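Local coordinates for protein crossover junction endodeoxyribonuclease Hjc (Sulfolobus solfataricus, PDB 4TKK) that resolves Holliday junctions during genetic recombination, acting as a magnesium-dependent, structure-specific endonuclease that introduces paired nicks in opposing strands of four-way DNA junctions, at residues L46-I51 against A133-T138. The protein carries 1 engineered substitution. Numbering follows the deposited sequence.
Sequences LKNGVI and AKISRT
The side-chain amide of Asn48 brings ND2 to 4.1 Å from Ile135 CD1, a van der Waals approach without a hydrogen bond. The same methyl rests more closely on Asn48 CB, an apolar touch at 3.9 Å, and the two side chains cross obliquely. The other flat group, the guanidinium of Arg137, lies beside its own helix, with Lys134 N 3.5 Å above one face and offset toward the rim, though this side chain is poorly ordered. Ile135 also presses CD1 against the backbone oxygen Lys47 O, 3.6 Å away. That oxygen is already engaged by Val50 N within the turn. The long isoleucine arm suits this place because CG1, set beside the backbone N (chi1 -69°), carries CD1 out to the hairpin. There it crosses the extended chain of Lys47 at about a right angle, Lys47 CG lying 4.0 Å from Ile135 CD1. Beyond this apolar stem Lys47 NZ forms a salt bridge with Glu132 and a hydrogen bond to Lys22 O.

In this Hjc-family nuclease of the PDDEXK superfamily, strands 43-47 and 50-55 form a beta hairpin closed by a type I' turn. Asn48 tolerates the left-handed backbone angles (46°/49°) common there; at Gly49 a CB would strike the preceding carbonyl oxygen. The turn's backbone also bonds to the second subunit, while helix 124-139 packs against this hairpin end, away from the annotated metal site.

Branched Val50 suits a buried strand position: CG2 sits between Ile135 CG1 (3.6 Å) and Lys134 CB, while CG1 meets Lys134 CD at 3.7 Å, lysine's aliphatic stem crossing it at about a right angle. With alanine in place of Ile135, CG1 and CD1 are gone, which would probably open a gap beside Val50 CG2 and deprive the Lys47 stem of this apolar neighbour. One helical turn on, Thr138 OG1 donates to Lys134 O from above the carbonyl plane.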
ATOM      1  N   LEU A  46       2.491   4.605   3.461  1.00 26.83           N
ATOM      2  CA  LEU A  46       3.809   4.126   3.114  1.00 26.60           C
ATOM      3  C   LEU A  46       4.800   5.255   3.159  1.00 29.88           C
ATOM      4  O   LEU A  46       4.573   6.319   2.596  1.00 29.60           O
ATOM      5  CB  LEU A  46       3.780   3.512   1.696  1.00 26.64           C
ATOM      6  CG  LEU A  46       2.620   2.560   1.352  1.00 29.60           C
ATOM      7  CD1 LEU A  46       2.547   2.342  -0.128  1.00 29.51           C
ATOM      8  CD2 LEU A  46       2.737   1.233   2.107  1.00 28.27           C
ATOM      9  N   LYS A  47       5.897   5.027   3.826  1.00 27.68           N
ATOM     10  CA  LYS A  47       6.961   6.018   3.892  1.00 28.39           C
ATOM     11  C   LYS A  47       8.290   5.329   3.927  1.00 32.45           C
ATOM     12  O   LYS A  47       8.578   4.592   4.870  1.00 32.55           O
ATOM     13  CB  LYS A  47       6.830   6.972   5.081  1.00 29.91           C
ATOM     14  CG  LYS A  47       7.791   8.119   4.948  1.00 33.13           C
ATOM     15  CD  LYS A  47       7.663   9.150   6.018  1.00 43.43           C
ATOM     16  CE  LYS A  47       8.751  10.176   5.840  1.00 46.68           C
ATOM     17  NZ  LYS A  47       8.500  11.324   6.740  1.00 65.05           N
ATOM     18  N   ASN A  48       9.069   5.522   2.863  1.00 29.80           N
ATOM     19  CA  ASN A  48      10.426   4.988   2.750  1.00 30.24           C
ATOM     20  C   ASN A  48      10.584   3.529   3.160  1.00 34.45           C
ATOM     21  O   ASN A  48      11.480   3.189   3.905  1.00 34.64           O
ATOM     22  CB  ASN A  48      11.409   5.949   3.474  1.00 33.09           C
ATOM     23  CG  ASN A  48      11.329   7.353   2.869  1.00 51.23           C
ATOM     24  OD1 ASN A  48      11.353   7.561   1.633  1.00 45.06           O
ATOM     25  ND2 ASN A  48      11.126   8.339   3.728  1.00 41.55           N
ATOM     26  N   GLY A  49       9.709   2.673   2.648  1.00 32.72           N
ATOM     27  CA  GLY A  49       9.766   1.245   2.918  1.00 33.30           C
ATOM     28  C   GLY A  49       9.009   0.784   4.144  1.00 39.24           C
ATOM     29  O   GLY A  49       8.873  -0.419   4.360  1.00 40.79           O
ATOM     30  N   VAL A  50       8.517   1.723   4.952  1.00 35.71           N
ATOM     31  CA  VAL A  50       7.726   1.397   6.133  1.00 35.43           C
ATOM     32  C   VAL A  50       6.259   1.433   5.739  1.00 36.43           C
ATOM     33  O   VAL A  50       5.804   2.374   5.098  1.00 35.53           O
ATOM     34  CB  VAL A  50       8.040   2.304   7.348  1.00 40.03           C
ATOM     35  CG1 VAL A  50       7.171   1.935   8.542  1.00 39.24           C
ATOM     36  CG2 VAL A  50       9.510   2.196   7.720  1.00 39.51           C
ATOM     37  N   ILE A  51       5.546   0.364   6.082  1.00 32.53           N
ATOM     38  CA  ILE A  51       4.155   0.138   5.766  1.00 30.25           C
ATOM     39  C   ILE A  51       3.363   0.211   7.054  1.00 32.96           C
ATOM     40  O   ILE A  51       3.610  -0.553   7.994  1.00 31.26           O
ATOM     41  CB  ILE A  51       3.979  -1.225   5.057  1.00 31.91           C
ATOM     42  CG1 ILE A  51       4.882  -1.352   3.805  1.00 31.72           C
ATOM     43  CG2 ILE A  51       2.500  -1.483   4.724  1.00 31.26           C
ATOM     44  CD1 ILE A  51       5.135  -2.826   3.352  1.00 30.91           C
ATOM     45  N   ALA A 133      11.793   5.981  13.238  1.00 63.08           N
ATOM     46  CA  ALA A 133      12.702   5.074  13.943  1.00 63.02           C
ATOM     47  C   ALA A 133      12.972   3.816  13.130  1.00 68.93           C
ATOM     48  O   ALA A 133      14.135   3.416  13.037  1.00 69.47           O
ATOM     49  CB  ALA A 133      12.145   4.709  15.311  1.00 63.45           C
ATOM     50  N   LYS A 134      11.914   3.192  12.536  1.00 65.65           N
ATOM     51  CA  LYS A 134      12.069   2.001  11.693  1.00 65.59           C
ATOM     52  C   LYS A 134      12.950   2.358  10.495  1.00 70.23           C
ATOM     53  O   LYS A 134      13.860   1.586  10.192  1.00 70.42           O
ATOM     54  CB  LYS A 134      10.722   1.426  11.203  1.00 68.02           C
ATOM     55  CG  LYS A 134       9.850   0.763  12.267  1.00 85.73           C
ATOM     56  CD  LYS A 134       8.352   0.887  11.904  1.00 94.17           C
ATOM     57  CE  LYS A 134       7.407   0.877  13.087  1.00 89.89           C
ATOM     58  NZ  LYS A 134       6.038   1.308  12.706  1.00 80.84           N
ATOM     59  N   ILE A 135      12.710   3.547   9.857  1.00 66.41           N
ATOM     60  CA  ILE A 135      13.458   4.075   8.706  1.00 66.49           C
ATOM     61  C   ILE A 135      14.951   4.146   9.062  1.00 76.38           C
ATOM     62  O   ILE A 135      15.789   3.686   8.281  1.00 76.65           O
ATOM     63  CB  ILE A 135      12.861   5.438   8.181  1.00 67.65           C
ATOM     64  CG1 ILE A 135      11.479   5.221   7.520  1.00 65.80           C
ATOM     65  CG2 ILE A 135      13.810   6.134   7.204  1.00 67.42           C
ATOM     66  CD1 ILE A 135      10.597   6.427   7.284  1.00 55.23           C
ATOM     67  N   SER A 136      15.265   4.647  10.275  1.00 76.79           N
ATOM     68  CA  SER A 136      16.635   4.770  10.788  1.00 78.11           C
ATOM     69  C   SER A 136      17.293   3.423  11.129  1.00 86.76           C
ATOM     70  O   SER A 136      18.513   3.309  11.013  1.00 87.12           O
ATOM     71  CB  SER A 136      16.680   5.726  11.973  1.00 80.56           C
ATOM     72  OG  SER A 136      16.216   7.012  11.589  1.00 87.34           O
ATOM     73  N   ARG A 137      16.497   2.408  11.534  1.00 86.05           N
ATOM     74  CA  ARG A 137      16.989   1.056  11.856  1.00 86.89           C
ATOM     75  C   ARG A 137      17.372   0.300  10.582  1.00 94.76           C
ATOM     76  O   ARG A 137      18.252  -0.564  10.628  1.00 94.48           O
ATOM     77  CB  ARG A 137      15.926   0.238  12.603  1.00 85.92           C
ATOM     78  CG  ARG A 137      15.688   0.653  14.046  1.00 92.75           C
ATOM     79  CD  ARG A 137      14.521  -0.122  14.624  1.00 94.65           C
ATOM     80  NE  ARG A 137      13.476   0.760  15.141  1.00100.74           N
ATOM     81  CZ  ARG A 137      12.184   0.442  15.196  1.00118.04           C
ATOM     82  NH1 ARG A 137      11.763  -0.735  14.749  1.00102.05           N
ATOM     83  NH2 ARG A 137      11.306   1.301  15.692  1.00109.58           N
ATOM     84  N   THR A 138      16.684   0.609   9.457  1.00 94.09           N
ATOM     85  CA  THR A 138      16.884  -0.010   8.141  1.00 95.28           C
ATOM     86  C   THR A 138      18.251   0.364   7.550  1.00102.15           C
ATOM     87  O   THR A 138      18.911  -0.494   6.957  1.00102.02           O
ATOM     88  CB  THR A 138      15.675   0.271   7.224  1.00106.12           C
ATOM     89  OG1 THR A 138      14.482  -0.166   7.881  1.00106.51           O
ATOM     90  CG2 THR A 138      15.775  -0.434   5.871  1.00105.68           C
TER